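Local coordinates for putative type VI secretion protein (PDB 3U66) that probably serves, through its cytoplasmic domain, as an inner-membrane-anchored component of the type VI secretion apparatus, at residues Q41-A46 against A95-T100; L71-L76 against L134-Q139; L128-Q133 against P160-A165. One frame throughout, in Å; residues are numbered along the deposited sequence.

Interaction 1 (Q41-A46 against A95-T100)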
loop_
_atom_site.group_PDB
_atom_site.type_symbol
_atom_site.label_atom_id
_atom_site.label_comp_id
_atom_site.label_asym_id
_atom_site.label_seq_id
_atom_site.Cartn_x
_atom_site.Cartn_y
_atom_site.Cartn_z
ATOM N N GLN A 41 -15.556 -6.359 0.455
ATOM C CA GLN A 41 -15.661 -7.812 0.282
ATOM C C GLN A 41 -14.307 -8.449 -0.011
ATOM O O GLN A 41 -14.021 -9.541 0.481
ATOM C CB GLN A 41 -16.688 -8.191 -0.809
ATOM C CG GLN A 41 -18.133 -7.731 -0.557
ATOM C CD GLN A 41 -18.620 -7.906 0.867
ATOM O OE1 GLN A 41 -18.721 -9.022 1.397
ATOM N NE2 GLN A 41 -18.938 -6.795 1.517
ATOM N N LEU A 42 -13.472 -7.744 -0.786
ATOM C CA LEU A 42 -12.123 -8.165 -1.139
ATOM C C LEU A 42 -11.194 -8.206 0.098
ATOM O O LEU A 42 -10.447 -9.176 0.285
ATOM C CB LEU A 42 -11.577 -7.231 -2.218
ATOM C CG LEU A 42 -11.087 -7.948 -3.472
ATOM C CD1 LEU A 42 -11.268 -7.062 -4.671
ATOM C CD2 LEU A 42 -9.545 -8.363 -3.357
ATOM N N VAL A 43 -11.285 -7.168 0.957
ATOM C CA VAL A 43 -10.531 -7.051 2.208
ATOM C C VAL A 43 -10.965 -8.180 3.157
ATOM O O VAL A 43 -10.108 -8.852 3.723
ATOM C CB VAL A 43 -10.693 -5.639 2.838
ATOM C CG1 VAL A 43 -10.044 -5.551 4.215
ATOM C CG2 VAL A 43 -10.134 -4.556 1.920
ATOM N N LYS A 44 -12.293 -8.412 3.284
ATOM C CA LYS A 44 -12.863 -9.465 4.132
ATOM C C LYS A 44 -12.460 -10.862 3.639
ATOM O O LYS A 44 -12.167 -11.732 4.457
ATOM C CB LYS A 44 -14.391 -9.333 4.228
ATOM C CG LYS A 44 -14.879 -8.130 5.040
ATOM C CD LYS A 44 -16.226 -8.392 5.715
ATOM C CE LYS A 44 -17.420 -8.199 4.814
ATOM N NZ LYS A 44 -18.643 -8.795 5.413
ATOM N N GLN A 45 -12.429 -11.055 2.300
ATOM C CA GLN A 45 -12.034 -12.298 1.625
ATOM C C GLN A 45 -10.570 -12.579 1.921
ATOM O O GLN A 45 -10.212 -13.720 2.232
ATOM C CB GLN A 45 -12.276 -12.186 0.104
ATOM C CG GLN A 45 -11.655 -13.291 -0.753
ATOM C CD GLN A 45 -12.527 -14.507 -0.874
ATOM O OE1 GLN A 45 -13.575 -14.485 -1.522
ATOM N NE2 GLN A 45 -12.091 -15.607 -0.287
ATOM N N ALA A 46 -9.735 -11.525 1.854
ATOM C CA ALA A 46 -8.304 -11.611 2.133
ATOM C C ALA A 46 -8.031 -11.994 3.588
ATOM O O ALA A 46 -7.163 -12.834 3.834
ATOM C CB ALA A 46 -7.605 -10.309 1.772
ATOM N N ALA A 95 -10.311 3.601 7.982
ATOM C CA ALA A 95 -11.165 4.049 9.081
ATOM C C ALA A 95 -12.188 2.978 9.401
ATOM O O ALA A 95 -12.462 2.740 10.577
ATOM C CB ALA A 95 -11.852 5.356 8.715
ATOM N N HIS A 96 -12.723 2.310 8.357
ATOM C CA HIS A 96 -13.729 1.258 8.463
ATOM C C HIS A 96 -13.181 -0.014 9.103
ATOM O O HIS A 96 -13.803 -0.556 10.014
ATOM C CB HIS A 96 -14.369 0.973 7.092
ATOM C CG HIS A 96 -15.384 -0.134 7.106
ATOM N ND1 HIS A 96 -16.602 -0.003 7.761
ATOM C CD2 HIS A 96 -15.324 -1.365 6.543
ATOM C CE1 HIS A 96 -17.223 -1.159 7.592
ATOM N NE2 HIS A 96 -16.496 -2.007 6.862
ATOM N N PHE A 97 -12.011 -0.474 8.645
ATOM C CA PHE A 97 -11.366 -1.694 9.125
ATOM C C PHE A 97 -10.325 -1.506 10.234
ATOM O O PHE A 97 -10.103 -2.455 10.997
ATOM C CB PHE A 97 -10.752 -2.464 7.950
ATOM C CG PHE A 97 -11.742 -3.142 7.039
ATOM C CD1 PHE A 97 -12.341 -4.344 7.405
ATOM C CD2 PHE A 97 -12.038 -2.611 5.791
ATOM C CE1 PHE A 97 -13.236 -4.986 6.551
ATOM C CE2 PHE A 97 -12.935 -3.257 4.933
ATOM C CZ PHE A 97 -13.525 -4.442 5.319
ATOM N N PHE A 98 -9.682 -0.316 10.331
ATOM C CA PHE A 98 -8.609 -0.096 11.315
ATOM C C PHE A 98 -8.761 1.053 12.307
ATOM O O PHE A 98 -8.026 1.110 13.295
ATOM C CB PHE A 98 -7.212 -0.106 10.650
ATOM C CG PHE A 98 -6.877 -1.411 9.958
ATOM C CD1 PHE A 98 -6.417 -2.506 10.684
ATOM C CD2 PHE A 98 -7.043 -1.550 8.585
ATOM C CE1 PHE A 98 -6.118 -3.715 10.045
ATOM C CE2 PHE A 98 -6.742 -2.759 7.947
ATOM C CZ PHE A 98 -6.275 -3.832 8.682
ATOM N N GLY A 99 -9.701 1.947 12.046
ATOM C CA GLY A 99 -9.963 3.077 12.926
ATOM C C GLY A 99 -8.916 4.172 12.879
ATOM O O GLY A 99 -8.578 4.746 13.917
ATOM N N THR A 100 -8.407 4.474 11.674
ATOM C CA THR A 100 -7.439 5.552 11.432
ATOM C C THR A 100 -7.744 6.281 10.111
ATOM O O THR A 100 -8.407 5.732 9.234
ATOM C CB THR A 100 -5.957 5.071 11.559
ATOM O OG1 THR A 100 -5.080 6.160 11.234
ATOM C CG2 THR A 100 -5.623 3.867 10.650
#
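Val43 and Phe97 mark the closest backbone approach between 41-46 and 95-100, with CA atoms 8.8 Å apart. The first segment is a piece of the long helix 32-52, while the second runs out of the short helix 93-98 into the turn that follows, with a positive phi at Gly99. The gap is spanned mainly by Phe97, whose side chain reaches out to meet Val43 coming from the opposite direction. The methyl CG1 of Val43, anti to its own backbone N (chi1 174°), sits almost squarely over the ring: CG1 is 3.7 Å from the centroid of Phe97 and only 8° off the ring normal, a clear CH-pi contact. Lys44 adds a second touch from another side. Its chain crosses Phe97 at about a right angle, and the methylene CG meets the rim near the ring plane, 3.9 Å from Phe97 CE1, so it is the aliphatic part of the lysine that packs here. On the face opposite Val43 lies the neighbouring imidazole, with His96 CD2 3.4 Å above the Phe97 plane and displaced toward the rim. With an alanine in place of Phe97, the Val43 methyl would probably lose the aromatic face it rests on and a gap would open between the two helices. Phe97 also touches Cys40 and Arg47, about one turn before and one turn after Val43 on helix 32-52, and His96 reaches Tyr36 and Cys40. Phe98 turns instead to helix 57-76, where it meets Leu64, Cys68 and Tyr65, so the short helix 93-98 is packed against both long ones.

Interaction 2 (L71-L76 against L134-Q139)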
loop_
_atom_site.group_PDB
_atom_site.type_symbol
_atom_site.label_atom_id
_atom_site.label_comp_id
_atom_site.label_asym_id
_atom_site.label_seq_id
_atom_site.Cartn_x
_atom_site.Cartn_y
_atom_site.Cartn_z
ATOM N N LEU A 71 -5.291 0.935 -1.587
ATOM C CA LEU A 71 -6.592 1.096 -2.240
ATOM C C LEU A 71 -7.255 2.451 -1.945
ATOM O O LEU A 71 -7.750 3.074 -2.878
ATOM C CB LEU A 71 -7.513 -0.073 -1.861
ATOM C CG LEU A 71 -8.863 -0.210 -2.565
ATOM C CD1 LEU A 71 -8.753 -0.060 -4.087
ATOM C CD2 LEU A 71 -9.475 -1.533 -2.228
ATOM N N ASP A 72 -7.231 2.921 -0.675
ATOM C CA ASP A 72 -7.780 4.229 -0.280
ATOM C C ASP A 72 -7.078 5.370 -1.017
ATOM O O ASP A 72 -7.756 6.252 -1.540
ATOM C CB ASP A 72 -7.663 4.458 1.239
ATOM C CG ASP A 72 -8.654 3.705 2.107
ATOM O OD1 ASP A 72 -9.776 3.438 1.636
ATOM O OD2 ASP A 72 -8.327 3.438 3.273
ATOM N N GLU A 73 -5.729 5.344 -1.068
ATOM C CA GLU A 73 -4.920 6.363 -1.739
ATOM C C GLU A 73 -5.161 6.435 -3.252
ATOM O O GLU A 73 -5.259 7.540 -3.778
ATOM C CB GLU A 73 -3.427 6.186 -1.431
ATOM C CG GLU A 73 -2.609 7.435 -1.709
ATOM C CD GLU A 73 -1.132 7.173 -1.884
ATOM O OE1 GLU A 73 -0.722 6.700 -2.970
ATOM O OE2 GLU A 73 -0.382 7.432 -0.919
ATOM N N SER A 74 -5.269 5.276 -3.940
ATOM C CA SER A 74 -5.506 5.227 -5.393
ATOM C C SER A 74 -6.906 5.713 -5.803
ATOM O O SER A 74 -7.094 6.136 -6.948
ATOM C CB SER A 74 -5.197 3.847 -5.969
ATOM O OG SER A 74 -5.505 2.799 -5.065
ATOM N N VAL A 75 -7.871 5.689 -4.858
ATOM C CA VAL A 75 -9.247 6.149 -5.064
ATOM C C VAL A 75 -9.355 7.660 -4.792
ATOM O O VAL A 75 -10.014 8.373 -5.550
ATOM C CB VAL A 75 -10.261 5.311 -4.228
ATOM C CG1 VAL A 75 -11.638 5.958 -4.180
ATOM C CG2 VAL A 75 -10.371 3.894 -4.773
ATOM N N LEU A 76 -8.719 8.137 -3.710
ATOM C CA LEU A 76 -8.776 9.546 -3.316
ATOM C C LEU A 76 -7.977 10.490 -4.221
ATOM O O LEU A 76 -8.399 11.634 -4.416
ATOM C CB LEU A 76 -8.456 9.746 -1.823
ATOM C CG LEU A 76 -9.358 8.985 -0.828
ATOM C CD1 LEU A 76 -8.689 8.842 0.518
ATOM C CD2 LEU A 76 -10.741 9.626 -0.693
ATOM N N LEU A 134 2.794 -0.572 -6.706
ATOM C CA LEU A 134 1.509 -0.181 -7.302
ATOM C C LEU A 134 1.184 1.316 -7.229
ATOM O O LEU A 134 0.181 1.757 -7.797
ATOM C CB LEU A 134 0.335 -1.068 -6.826
ATOM C CG LEU A 134 0.501 -2.597 -6.952
ATOM C CD1 LEU A 134 -0.749 -3.295 -6.537
ATOM C CD2 LEU A 134 0.869 -3.027 -8.354
ATOM N N GLY A 135 2.039 2.080 -6.556
ATOM C CA GLY A 135 1.897 3.524 -6.480
ATOM C C GLY A 135 1.700 4.167 -5.127
ATOM O O GLY A 135 1.418 5.371 -5.084
ATOM N N PHE A 136 1.851 3.409 -4.011
ATOM C CA PHE A 136 1.676 4.030 -2.693
ATOM C C PHE A 136 2.776 5.035 -2.411
ATOM O O PHE A 136 3.955 4.705 -2.484
ATOM C CB PHE A 136 1.559 3.014 -1.548
ATOM C CG PHE A 136 1.433 3.656 -0.182
ATOM C CD1 PHE A 136 0.198 4.075 0.297
ATOM C CD2 PHE A 136 2.555 3.862 0.616
ATOM C CE1 PHE A 136 0.083 4.672 1.553
ATOM C CE2 PHE A 136 2.441 4.469 1.872
ATOM C CZ PHE A 136 1.206 4.867 2.331
ATOM N N THR A 137 2.372 6.260 -2.084
ATOM C CA THR A 137 3.260 7.369 -1.768
ATOM C C THR A 137 3.109 7.743 -0.299
ATOM O O THR A 137 4.110 7.859 0.404
ATOM C CB THR A 137 2.985 8.538 -2.727
ATOM O OG1 THR A 137 3.200 8.090 -4.066
ATOM C CG2 THR A 137 3.856 9.755 -2.441
ATOM N N GLY A 138 1.872 7.946 0.140
ATOM C CA GLY A 138 1.553 8.368 1.495
ATOM C C GLY A 138 2.078 9.754 1.809
ATOM O O GLY A 138 2.214 10.593 0.911
ATOM N N GLN A 139 2.357 10.003 3.092
ATOM C CA GLN A 139 2.928 11.250 3.585
ATOM C C GLN A 139 4.045 10.862 4.554
ATOM O O GLN A 139 3.805 10.653 5.746
ATOM C CB GLN A 139 1.880 12.151 4.267
ATOM C CG GLN A 139 0.688 12.565 3.397
ATOM C CD GLN A 139 -0.497 11.640 3.575
ATOM O OE1 GLN A 139 -0.905 11.302 4.697
ATOM N NE2 GLN A 139 -1.101 11.229 2.467
#
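Glu73, in the last turns of helix 57-76, uses its carboxylate to hold the backbone of Thr137 and Gly138 in the loop that follows helix 122-133. The backbones come nearest at Glu73 and Phe136, 7.1 Å between CA atoms. With CG anti to the backbone N (chi1 -161°) and the chain extended beyond it, the glutamate reaches straight across to the loop. The N-H of Thr137 is shared by both oxygens: Thr137 N lies 3.2 Å from Glu73 OE1 and equally far from Glu73 OE2, each oxygen offering its syn lone pair. OE2 takes a second donor, the N-H of Gly138, which meets it nearly along the C-O direction; the modelled separation of 2.5 Å between Gly138 N and Glu73 OE2 is too short to be taken literally at this resolution. The forked bond from Thr137, with the Gly138 bond of doubtful length beside it, probably limits how far the carboxylate can turn.

The loop begins where the preceding helix ends. Gly135 closes helix 122-133 in a Schellman motif, with positive phi and two bonds back into the last turn, at backbone angles where a CB would press on the carbonyl O of the residue before. Beyond it the chain turns so that Gly138 N stands 3.8 Å above the Phe136 ring plane, over its centre. A side chain on Gly138 would run into Phe136 CZ, and its positive phi also favours glycine. Phe136 CD1 lies 3.6 Å from Glu73 OE2, an oblique approach. On the loop's other contacts, Trp108 of helix 103-115 meets the Phe136 ring and donates from NE1 to Thr137 O, while Gln139 bonds to Gly104 through the backbone.

Interaction 3 (L128-Q133 against P160-A165)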
loop_
_atom_site.group_PDB
_atom_site.type_symbol
_atom_site.label_atom_id
_atom_site.label_comp_id
_atom_site.label_asym_id
_atom_site.label_seq_id
_atom_site.Cartn_x
_atom_site.Cartn_y
_atom_site.Cartn_z
ATOM N N LEU A 128 4.487 -5.257 1.288
ATOM C CA LEU A 128 4.935 -3.877 1.472
ATOM C C LEU A 128 5.671 -3.358 0.220
ATOM O O LEU A 128 5.594 -2.163 -0.094
ATOM C CB LEU A 128 5.805 -3.740 2.736
ATOM C CG LEU A 128 5.105 -3.963 4.086
ATOM C CD1 LEU A 128 6.100 -4.001 5.208
ATOM C CD2 LEU A 128 4.043 -2.902 4.366
ATOM N N CYS A 129 6.356 -4.268 -0.503
ATOM C CA CYS A 129 7.046 -3.948 -1.751
ATOM C C CYS A 129 6.014 -3.771 -2.851
ATOM O O CYS A 129 6.106 -2.835 -3.647
ATOM C CB CYS A 129 8.066 -5.027 -2.111
ATOM S SG CYS A 129 9.573 -4.978 -1.113
ATOM N N ARG A 130 5.022 -4.668 -2.880
ATOM C CA ARG A 130 3.929 -4.638 -3.849
ATOM C C ARG A 130 3.103 -3.367 -3.670
ATOM O O ARG A 130 2.728 -2.752 -4.674
ATOM C CB ARG A 130 3.060 -5.903 -3.730
ATOM C CG ARG A 130 2.693 -6.557 -5.060
ATOM C CD ARG A 130 3.898 -7.129 -5.774
ATOM N NE ARG A 130 3.629 -8.405 -6.432
ATOM C CZ ARG A 130 3.723 -8.618 -7.740
ATOM N NH1 ARG A 130 4.072 -7.628 -8.557
ATOM N NH2 ARG A 130 3.464 -9.813 -8.246
ATOM N N THR A 131 2.887 -2.939 -2.394
ATOM C CA THR A 131 2.153 -1.725 -2.034
ATOM C C THR A 131 2.844 -0.498 -2.654
ATOM O O THR A 131 2.173 0.340 -3.249
ATOM C CB THR A 131 1.967 -1.649 -0.505
ATOM O OG1 THR A 131 1.218 -2.787 -0.068
ATOM C CG2 THR A 131 1.274 -0.375 -0.048
ATOM N N LEU A 132 4.181 -0.433 -2.551
ATOM C CA LEU A 132 4.989 0.658 -3.102
ATOM C C LEU A 132 5.109 0.602 -4.617
ATOM O O LEU A 132 5.164 1.659 -5.249
ATOM C CB LEU A 132 6.389 0.725 -2.461
ATOM C CG LEU A 132 6.483 0.980 -0.949
ATOM C CD1 LEU A 132 7.906 1.170 -0.530
ATOM C CD2 LEU A 132 5.662 2.175 -0.514
ATOM N N GLN A 133 5.157 -0.617 -5.196
ATOM C CA GLN A 133 5.237 -0.850 -6.639
ATOM C C GLN A 133 3.968 -0.363 -7.327
ATOM O O GLN A 133 4.059 0.210 -8.407
ATOM C CB GLN A 133 5.457 -2.348 -6.933
ATOM C CG GLN A 133 5.605 -2.690 -8.421
ATOM C CD GLN A 133 5.337 -4.133 -8.771
ATOM O OE1 GLN A 133 4.981 -4.963 -7.933
ATOM N NE2 GLN A 133 5.477 -4.456 -10.038
ATOM N N PRO A 160 14.357 -10.814 -2.270
ATOM C CA PRO A 160 14.988 -11.143 -3.568
ATOM C C PRO A 160 14.154 -10.785 -4.792
ATOM O O PRO A 160 14.706 -10.344 -5.800
ATOM C CB PRO A 160 15.242 -12.656 -3.480
ATOM C CG PRO A 160 14.279 -13.151 -2.460
ATOM C CD PRO A 160 14.096 -12.032 -1.471
ATOM N N ALA A 161 12.827 -10.935 -4.682
ATOM C CA ALA A 161 11.843 -10.684 -5.738
ATOM C C ALA A 161 11.740 -9.194 -6.175
ATOM O O ALA A 161 11.119 -8.881 -7.199
ATOM C CB ALA A 161 10.482 -11.186 -5.279
ATOM N N PHE A 162 12.309 -8.285 -5.379
ATOM C CA PHE A 162 12.190 -6.863 -5.634
ATOM C C PHE A 162 13.485 -6.102 -5.592
ATOM O O PHE A 162 14.419 -6.465 -4.872
ATOM C CB PHE A 162 11.186 -6.237 -4.648
ATOM C CG PHE A 162 9.761 -6.689 -4.845
ATOM C CD1 PHE A 162 9.278 -7.822 -4.200
ATOM C CD2 PHE A 162 8.903 -5.991 -5.684
ATOM C CE1 PHE A 162 7.970 -8.257 -4.407
ATOM C CE2 PHE A 162 7.589 -6.414 -5.875
ATOM C CZ PHE A 162 7.136 -7.548 -5.243
ATOM N N THR A 163 13.508 -5.005 -6.346
ATOM C CA THR A 163 14.619 -4.063 -6.436
ATOM C C THR A 163 14.084 -2.656 -6.693
ATOM O O THR A 163 12.871 -2.464 -6.743
ATOM C CB THR A 163 15.745 -4.536 -7.405
ATOM O OG1 THR A 163 16.904 -3.706 -7.219
ATOM C CG2 THR A 163 15.311 -4.553 -8.889
ATOM N N PHE A 164 14.971 -1.677 -6.831
ATOM C CA PHE A 164 14.560 -0.308 -7.100
ATOM C C PHE A 164 15.088 0.118 -8.465
ATOM O O PHE A 164 16.124 -0.383 -8.915
ATOM C CB PHE A 164 15.030 0.645 -5.977
ATOM C CG PHE A 164 16.510 0.956 -5.970
ATOM C CD1 PHE A 164 17.001 2.089 -6.615
ATOM C CD2 PHE A 164 17.414 0.119 -5.322
ATOM C CE1 PHE A 164 18.369 2.367 -6.628
ATOM C CE2 PHE A 164 18.783 0.401 -5.336
ATOM C CZ PHE A 164 19.250 1.525 -5.986
ATOM N N ALA A 165 14.373 1.029 -9.123
ATOM C CA ALA A 165 14.768 1.572 -10.419
ATOM C C ALA A 165 14.340 3.018 -10.507
ATOM O O ALA A 165 13.210 3.357 -10.141
ATOM C CB ALA A 165 14.182 0.753 -11.574
#
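Cys129 and Phe162 are where helix segment 128-133 and the non-helical segment 160-165 come closest, with CA atoms 7.1 Å apart. Phe162 carries the whole loop side of the contact, lying on the helix with one face and part of its rim. Over that face sits Cys129: its CB is 3.6 Å from the centroid of the Phe162 ring and 12° off the normal, so the methylene makes a CH-pi contact above the centre. The thiol, with SG anti to the carbonyl carbon, is carried toward the root of the phenylalanine, where Cys129 SG lies 4.6 Å from the Phe162 centroid in an oblique sulfur-aromatic contact.

The next two partners come at the rim. Arg130, its chain bent at chi2 and chi3, crosses the phenylalanine at about a right angle and brings CD up to CZ, near the ring plane. Gln133, one turn on from Cys129, places OE1 3.6 Å from Phe162 CE2, also at the edge. These two polar groups are joined to each other: Arg130 NH1 donates to Gln133 OE1 over 2.9 Å, a nearly straight bond (163°) that lies in the carbonyl plane, on a lone pair. The other guanidinium nitrogens look toward helix 7-24, NE forming a salt bridge with Glu10 and NH2 a weak bond with Tyr14.

The guanidinium lies beside the rim and not over a face, so it makes no cation-pi stack; the two planes are 70° apart, and the arginine's charge is answered chiefly by Glu10. The edge of the Phe162 ring, slightly positive, probably suits the amide oxygen of Gln133, while the face over which Cys129 sits meets its CB and, obliquely, its sulfur.

Interactions 2 and 3 are joined through the end of helix 122-133: Phe136 N lies 3.2 Å from Thr131 O, a probable hydrogen bond that fits the Schellman closure of that helix, and their centres are about 15 Å apart. Thr131 also touches the Phe136 side chain. Interactions 1 and 2 are likewise about 15 Å apart between centres, with nearest atoms about 5 Å apart; helices 32-52 and 57-76, successive in the chain, carry one half of each. Interactions 1 and 3 lie on opposite sides of the chain's centre, about 23 Å between centres. Together the three contacts fasten a short helix and two loops onto the helical bundle of this DotU-family domain.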